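Local structure of DNA replication initiator (Cdc21/Cdc54) (1LTL) at residues 135-144 with 153-164. The protein probably acts as an ATP-driven single-stranded DNA helicase in archaeal replication, seen here as its zinc-binding, dodecameric N-terminal part. Sequence-based numbering, arbitrary orientation.
With ZN (zinc ion), chain G.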
ATOM      1  N   PHE A 135      21.175  16.376  -5.972  1.00 19.96           N
ATOM      2  CA  PHE A 135      20.281  15.564  -5.177  1.00 19.39           C
ATOM      3  C   PHE A 135      20.618  14.089  -5.247  1.00 21.43           C
ATOM      4  O   PHE A 135      21.164  13.590  -6.241  1.00 19.88           O
ATOM      5  CB  PHE A 135      18.832  15.723  -5.626  1.00 18.42           C
ATOM      6  CG  PHE A 135      18.308  17.126  -5.564  1.00 16.90           C
ATOM      7  CD1 PHE A 135      18.552  18.015  -6.590  1.00 15.39           C
ATOM      8  CD2 PHE A 135      17.525  17.541  -4.499  1.00 15.48           C
ATOM      9  CE1 PHE A 135      18.029  19.287  -6.552  1.00 14.97           C
ATOM     10  CE2 PHE A 135      16.998  18.814  -4.457  1.00 13.82           C
ATOM     11  CZ  PHE A 135      17.251  19.684  -5.483  1.00 14.33           C
ATOM     12  N   GLU A 136      20.284  13.393  -4.165  1.00 22.56           N
ATOM     13  CA  GLU A 136      20.469  11.958  -4.091  1.00 22.17           C
ATOM     14  C   GLU A 136      19.064  11.387  -4.233  1.00 23.14           C
ATOM     15  O   GLU A 136      18.154  11.725  -3.480  1.00 22.94           O
ATOM     16  CB  GLU A 136      21.032  11.551  -2.742  1.00 25.59           C
ATOM     17  CG  GLU A 136      21.165  10.053  -2.549  1.00 29.00           C
ATOM     18  CD  GLU A 136      21.404   9.684  -1.085  1.00 33.77           C
ATOM     19  OE1 GLU A 136      20.441   9.726  -0.271  1.00 34.01           O
ATOM     20  OE2 GLU A 136      22.569   9.362  -0.742  1.00 37.17           O
ATOM     21  N   CYS A 137      18.884  10.547  -5.234  1.00 22.23           N
ATOM     22  CA  CYS A 137      17.606   9.920  -5.445  1.00 21.59           C
ATOM     23  C   CYS A 137      17.400   8.861  -4.357  1.00 23.12           C
ATOM     24  O   CYS A 137      18.201   7.949  -4.222  1.00 22.68           O
ATOM     25  CB  CYS A 137      17.571   9.256  -6.805  1.00 18.54           C
ATOM     26  SG  CYS A 137      16.074   8.310  -6.994  1.00 18.28           S
ATOM     27  N   ARG A 138      16.323   8.977  -3.592  1.00 24.79           N
ATOM     28  CA  ARG A 138      16.061   8.031  -2.531  1.00 26.55           C
ATOM     29  C   ARG A 138      15.657   6.673  -3.039  1.00 26.18           C
ATOM     30  O   ARG A 138      15.526   5.730  -2.274  1.00 29.65           O
ATOM     31  CB  ARG A 138      15.009   8.600  -1.588  1.00 31.26           C
ATOM     32  CG  ARG A 138      15.515   9.859  -0.941  1.00 38.20           C
ATOM     33  CD  ARG A 138      14.592  10.396   0.111  1.00 45.92           C
ATOM     34  NE  ARG A 138      15.366  10.814   1.276  1.00 54.16           N
ATOM     35  CZ  ARG A 138      15.031  11.818   2.086  1.00 58.09           C
ATOM     36  NH1 ARG A 138      13.919  12.522   1.855  1.00 58.64           N
ATOM     37  NH2 ARG A 138      15.807  12.113   3.135  1.00 59.57           N
ATOM     38  N   GLY A 139      15.478   6.570  -4.341  1.00 26.11           N
ATOM     39  CA  GLY A 139      15.090   5.310  -4.931  1.00 24.54           C
ATOM     40  C   GLY A 139      16.262   4.414  -5.263  1.00 24.65           C
ATOM     41  O   GLY A 139      16.219   3.232  -4.949  1.00 26.07           O
ATOM     42  N   CYS A 140      17.299   4.971  -5.888  1.00 22.86           N
ATOM     43  CA  CYS A 140      18.457   4.201  -6.283  1.00 21.50           C
ATOM     44  C   CYS A 140      19.746   4.789  -5.793  1.00 21.83           C
ATOM     45  O   CYS A 140      20.818   4.352  -6.163  1.00 23.12           O
ATOM     46  CB  CYS A 140      18.520   4.080  -7.792  1.00 22.17           C
ATOM     47  SG  CYS A 140      18.814   5.639  -8.608  1.00 21.61           S
ATOM     48  N   MET A 141      19.655   5.806  -4.965  1.00 23.98           N
ATOM     49  CA  MET A 141      20.861   6.421  -4.420  1.00 24.48           C
ATOM     50  C   MET A 141      21.765   7.107  -5.438  1.00 23.84           C
ATOM     51  O   MET A 141      22.876   7.451  -5.107  1.00 24.15           O
ATOM     52  CB  MET A 141      21.675   5.377  -3.651  1.00 25.07           C
ATOM     53  CG  MET A 141      20.883   4.579  -2.639  1.00 28.54           C
ATOM     54  SD  MET A 141      19.862   5.611  -1.584  1.00 32.17           S
ATOM     55  CE  MET A 141      21.119   6.624  -0.913  1.00 30.50           C
ATOM     56  N   ARG A 142      21.307   7.309  -6.668  1.00 25.11           N
ATOM     57  CA  ARG A 142      22.134   7.988  -7.665  1.00 25.72           C
ATOM     58  C   ARG A 142      22.124   9.491  -7.448  1.00 26.95           C
ATOM     59  O   ARG A 142      21.251  10.006  -6.763  1.00 28.20           O
ATOM     60  CB  ARG A 142      21.652   7.677  -9.069  1.00 22.95           C
ATOM     61  CG  ARG A 142      22.273   6.439  -9.640  1.00 25.02           C
ATOM     62  CD  ARG A 142      21.763   6.188 -11.038  1.00 27.14           C
ATOM     63  NE  ARG A 142      20.784   5.124 -11.014  1.00 28.78           N
ATOM     64  CZ  ARG A 142      21.038   3.878 -11.380  1.00 28.11           C
ATOM     65  NH1 ARG A 142      22.236   3.544 -11.818  1.00 29.27           N
ATOM     66  NH2 ARG A 142      20.102   2.960 -11.255  1.00 27.61           N
ATOM     67  N   HIS A 143      23.087  10.197  -8.031  1.00 29.21           N
ATOM     68  CA  HIS A 143      23.162  11.650  -7.873  1.00 32.16           C
ATOM     69  C   HIS A 143      22.688  12.410  -9.118  1.00 35.20           C
ATOM     70  O   HIS A 143      22.994  12.028 -10.243  1.00 36.15           O
ATOM     71  CB  HIS A 143      24.588  12.050  -7.531  1.00 32.22           C
ATOM     72  CG  HIS A 143      24.995  11.707  -6.127  1.00 34.46           C
ATOM     73  ND1 HIS A 143      24.367  10.731  -5.383  1.00 37.04           N
ATOM     74  CD2 HIS A 143      25.959  12.219  -5.320  1.00 34.97           C
ATOM     75  CE1 HIS A 143      24.917  10.659  -4.183  1.00 35.63           C
ATOM     76  NE2 HIS A 143      25.884  11.549  -4.119  1.00 35.24           N
ATOM     77  N   HIS A 144      21.916  13.473  -8.918  1.00 38.63           N
ATOM     78  CA  HIS A 144      21.404  14.296 -10.026  1.00 40.72           C
ATOM     79  C   HIS A 144      21.670  15.761  -9.686  1.00 39.46           C
ATOM     80  O   HIS A 144      21.426  16.184  -8.557  1.00 40.14           O
ATOM     81  CB  HIS A 144      19.876  14.115 -10.209  1.00 44.68           C
ATOM     82  CG  HIS A 144      19.457  12.737 -10.641  1.00 49.61           C
ATOM     83  ND1 HIS A 144      19.249  11.700  -9.750  1.00 49.74           N
ATOM     84  CD2 HIS A 144      19.205  12.228 -11.870  1.00 52.06           C
ATOM     85  CE1 HIS A 144      18.892  10.619 -10.414  1.00 50.12           C
ATOM     86  NE2 HIS A 144      18.854  10.902 -11.698  1.00 51.88           N
ATOM     87  N   ILE A 153      14.973  25.829  -3.405  1.00 51.04           N
ATOM     88  CA  ILE A 153      15.396  24.621  -4.071  1.00 49.76           C
ATOM     89  C   ILE A 153      14.256  23.965  -4.845  1.00 48.29           C
ATOM     90  O   ILE A 153      13.123  23.897  -4.378  1.00 47.85           O
ATOM     91  CB  ILE A 153      15.993  23.636  -3.057  1.00 49.92           C
ATOM     92  CG1 ILE A 153      17.499  23.853  -2.966  1.00 49.50           C
ATOM     93  CG2 ILE A 153      15.698  22.206  -3.460  1.00 52.16           C
ATOM     94  CD1 ILE A 153      17.888  25.180  -2.418  1.00 51.09           C
ATOM     95  N   THR A 154      14.575  23.490  -6.042  1.00 46.39           N
ATOM     96  CA  THR A 154      13.605  22.839  -6.900  1.00 44.73           C
ATOM     97  C   THR A 154      14.093  21.438  -7.180  1.00 43.94           C
ATOM     98  O   THR A 154      15.096  21.262  -7.869  1.00 43.10           O
ATOM     99  CB  THR A 154      13.469  23.578  -8.228  1.00 45.51           C
ATOM    100  OG1 THR A 154      12.879  24.860  -7.999  1.00 46.49           O
ATOM    101  CG2 THR A 154      12.605  22.789  -9.192  1.00 45.58           C
ATOM    102  N   GLU A 155      13.382  20.444  -6.653  1.00 43.56           N
ATOM    103  CA  GLU A 155      13.764  19.048  -6.827  1.00 43.21           C
ATOM    104  C   GLU A 155      13.509  18.587  -8.247  1.00 40.66           C
ATOM    105  O   GLU A 155      12.757  19.203  -8.981  1.00 42.65           O
ATOM    106  CB  GLU A 155      12.989  18.148  -5.850  1.00 46.30           C
ATOM    107  CG  GLU A 155      12.950  18.641  -4.390  1.00 52.22           C
ATOM    108  CD  GLU A 155      12.690  17.521  -3.371  1.00 56.26           C
ATOM    109  OE1 GLU A 155      11.894  16.589  -3.675  1.00 56.88           O
ATOM    110  OE2 GLU A 155      13.277  17.586  -2.254  1.00 57.38           O
ATOM    111  N   PRO A 156      14.170  17.515  -8.668  1.00 39.03           N
ATOM    112  CA  PRO A 156      13.978  16.991 -10.019  1.00 39.88           C
ATOM    113  C   PRO A 156      12.536  16.504 -10.187  1.00 40.38           C
ATOM    114  O   PRO A 156      11.850  16.219  -9.204  1.00 40.12           O
ATOM    115  CB  PRO A 156      14.980  15.848 -10.080  1.00 39.19           C
ATOM    116  CG  PRO A 156      16.071  16.335  -9.229  1.00 39.40           C
ATOM    117  CD  PRO A 156      15.350  16.909  -8.044  1.00 38.83           C
ATOM    118  N   SER A 157      12.070  16.416 -11.427  1.00 41.51           N
ATOM    119  CA  SER A 157      10.704  15.953 -11.689  1.00 42.77           C
ATOM    120  C   SER A 157      10.629  14.491 -11.264  1.00 40.94           C
ATOM    121  O   SER A 157       9.834  14.130 -10.406  1.00 40.90           O
ATOM    122  CB  SER A 157      10.382  16.073 -13.180  1.00 46.35           C
ATOM    123  OG  SER A 157      10.563  17.409 -13.647  1.00 51.69           O
ATOM    124  N   LEU A 158      11.463  13.660 -11.876  1.00 38.91           N
ATOM    125  CA  LEU A 158      11.516  12.266 -11.536  1.00 37.08           C
ATOM    126  C   LEU A 158      12.892  11.748 -11.900  1.00 37.18           C
ATOM    127  O   LEU A 158      13.605  12.363 -12.681  1.00 37.75           O
ATOM    128  CB  LEU A 158      10.456  11.471 -12.298  1.00 37.77           C
ATOM    129  CG  LEU A 158      10.871  10.848 -13.633  1.00 34.95           C
ATOM    130  CD1 LEU A 158       9.837   9.868 -14.119  1.00 32.07           C
ATOM    131  CD2 LEU A 158      11.083  11.943 -14.610  1.00 36.04           C
ATOM    132  N   CYS A 159      13.271  10.617 -11.322  1.00 36.96           N
ATOM    133  CA  CYS A 159      14.555  10.036 -11.621  1.00 36.34           C
ATOM    134  C   CYS A 159      14.411   9.182 -12.857  1.00 36.36           C
ATOM    135  O   CYS A 159      13.658   8.215 -12.863  1.00 35.71           O
ATOM    136  CB  CYS A 159      15.043   9.186 -10.464  1.00 35.78           C
ATOM    137  SG  CYS A 159      16.522   8.260 -10.902  1.00 37.49           S
ATOM    138  N   SER A 160      15.145   9.535 -13.903  1.00 38.23           N
ATOM    139  CA  SER A 160      15.089   8.804 -15.172  1.00 39.99           C
ATOM    140  C   SER A 160      15.638   7.387 -15.120  1.00 40.12           C
ATOM    141  O   SER A 160      15.257   6.544 -15.930  1.00 41.30           O
ATOM    142  CB  SER A 160      15.859   9.593 -16.222  1.00 41.72           C
ATOM    143  OG  SER A 160      17.081  10.058 -15.661  1.00 42.43           O
ATOM    144  N   GLU A 161      16.528   7.139 -14.161  1.00 38.76           N
ATOM    145  CA  GLU A 161      17.181   5.847 -13.993  1.00 35.50           C
ATOM    146  C   GLU A 161      16.316   4.782 -13.372  1.00 31.74           C
ATOM    147  O   GLU A 161      16.349   3.638 -13.808  1.00 30.74           O
ATOM    148  CB  GLU A 161      18.407   6.014 -13.124  1.00 41.32           C
ATOM    149  CG  GLU A 161      19.216   7.227 -13.476  1.00 47.38           C
ATOM    150  CD  GLU A 161      19.755   7.124 -14.867  1.00 50.65           C
ATOM    151  OE1 GLU A 161      20.509   6.162 -15.117  1.00 52.50           O
ATOM    152  OE2 GLU A 161      19.424   7.994 -15.703  1.00 53.54           O
ATOM    153  N   CYS A 162      15.563   5.152 -12.341  1.00 27.32           N
ATOM    154  CA  CYS A 162      14.716   4.188 -11.671  1.00 25.50           C
ATOM    155  C   CYS A 162      13.254   4.586 -11.524  1.00 24.73           C
ATOM    156  O   CYS A 162      12.439   3.803 -11.030  1.00 24.54           O
ATOM    157  CB  CYS A 162      15.277   3.878 -10.301  1.00 24.67           C
ATOM    158  SG  CYS A 162      14.965   5.150  -9.115  1.00 27.94           S
ATOM    159  N   GLY A 163      12.917   5.797 -11.950  1.00 24.18           N
ATOM    160  CA  GLY A 163      11.546   6.258 -11.854  1.00 22.93           C
ATOM    161  C   GLY A 163      11.213   6.873 -10.509  1.00 23.80           C
ATOM    162  O   GLY A 163      10.078   7.240 -10.244  1.00 23.58           O
ATOM    163  N   GLY A 164      12.208   7.004  -9.648  1.00 23.47           N
ATOM    164  CA  GLY A 164      11.947   7.564  -8.336  1.00 25.51           C
ATOM    165  C   GLY A 164      11.392   8.968  -8.375  1.00 24.81           C
ATOM    166  O   GLY A 164      11.607   9.690  -9.333  1.00 24.49           O
TER
HETATM  167 ZN    ZN G 275      16.618   6.917  -8.896  1.00 56.09          ZN
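Cys137 and Cys140 meet Cys159 and Cys162 around one zinc ion, a four-cysteine site built from two CxxC turns. This is the zinc-binding part of the MCM N-terminal region, within the range of its OB domain. The first cysteine of each pair holds SG anti to the backbone N (chi1 173° in Cys137, 172° in Cys159). In Cys140 and Cys162 SG stands between the backbone N and the carbonyl carbon. With these two settings all four sulfurs reach the zinc, Cys140 SG at 2.6 Å and the SG atoms of Cys137, Cys159 and Cys162 at 2.4 Å. Cys140 also packs on Cys140 of a second subunit, so the site lies at a subunit interface. Gly139 N also donates to Cys137 SG at 3.2 Å. Beside the site, Cys159 SG lies 4.3 Å from the centroid of the His144 ring, approaching obliquely, with CE1 the nearest ring atom. Farther along, Pro156 lays CD over one face of the Phe135 ring, 3.8 Å from its centroid. Ile153 CG2 sits at the ring edge. Replacing Phe135 by an alanine is likely to leave Pro156 CD and Ile153 CG2 without the ring they pack on, opening a gap. Arg142 crosses Glu161 at about a right angle. Glu161 OE1 lies above one guanidinium face, 4.2 Å from Arg142 NE, and no N-H points at it.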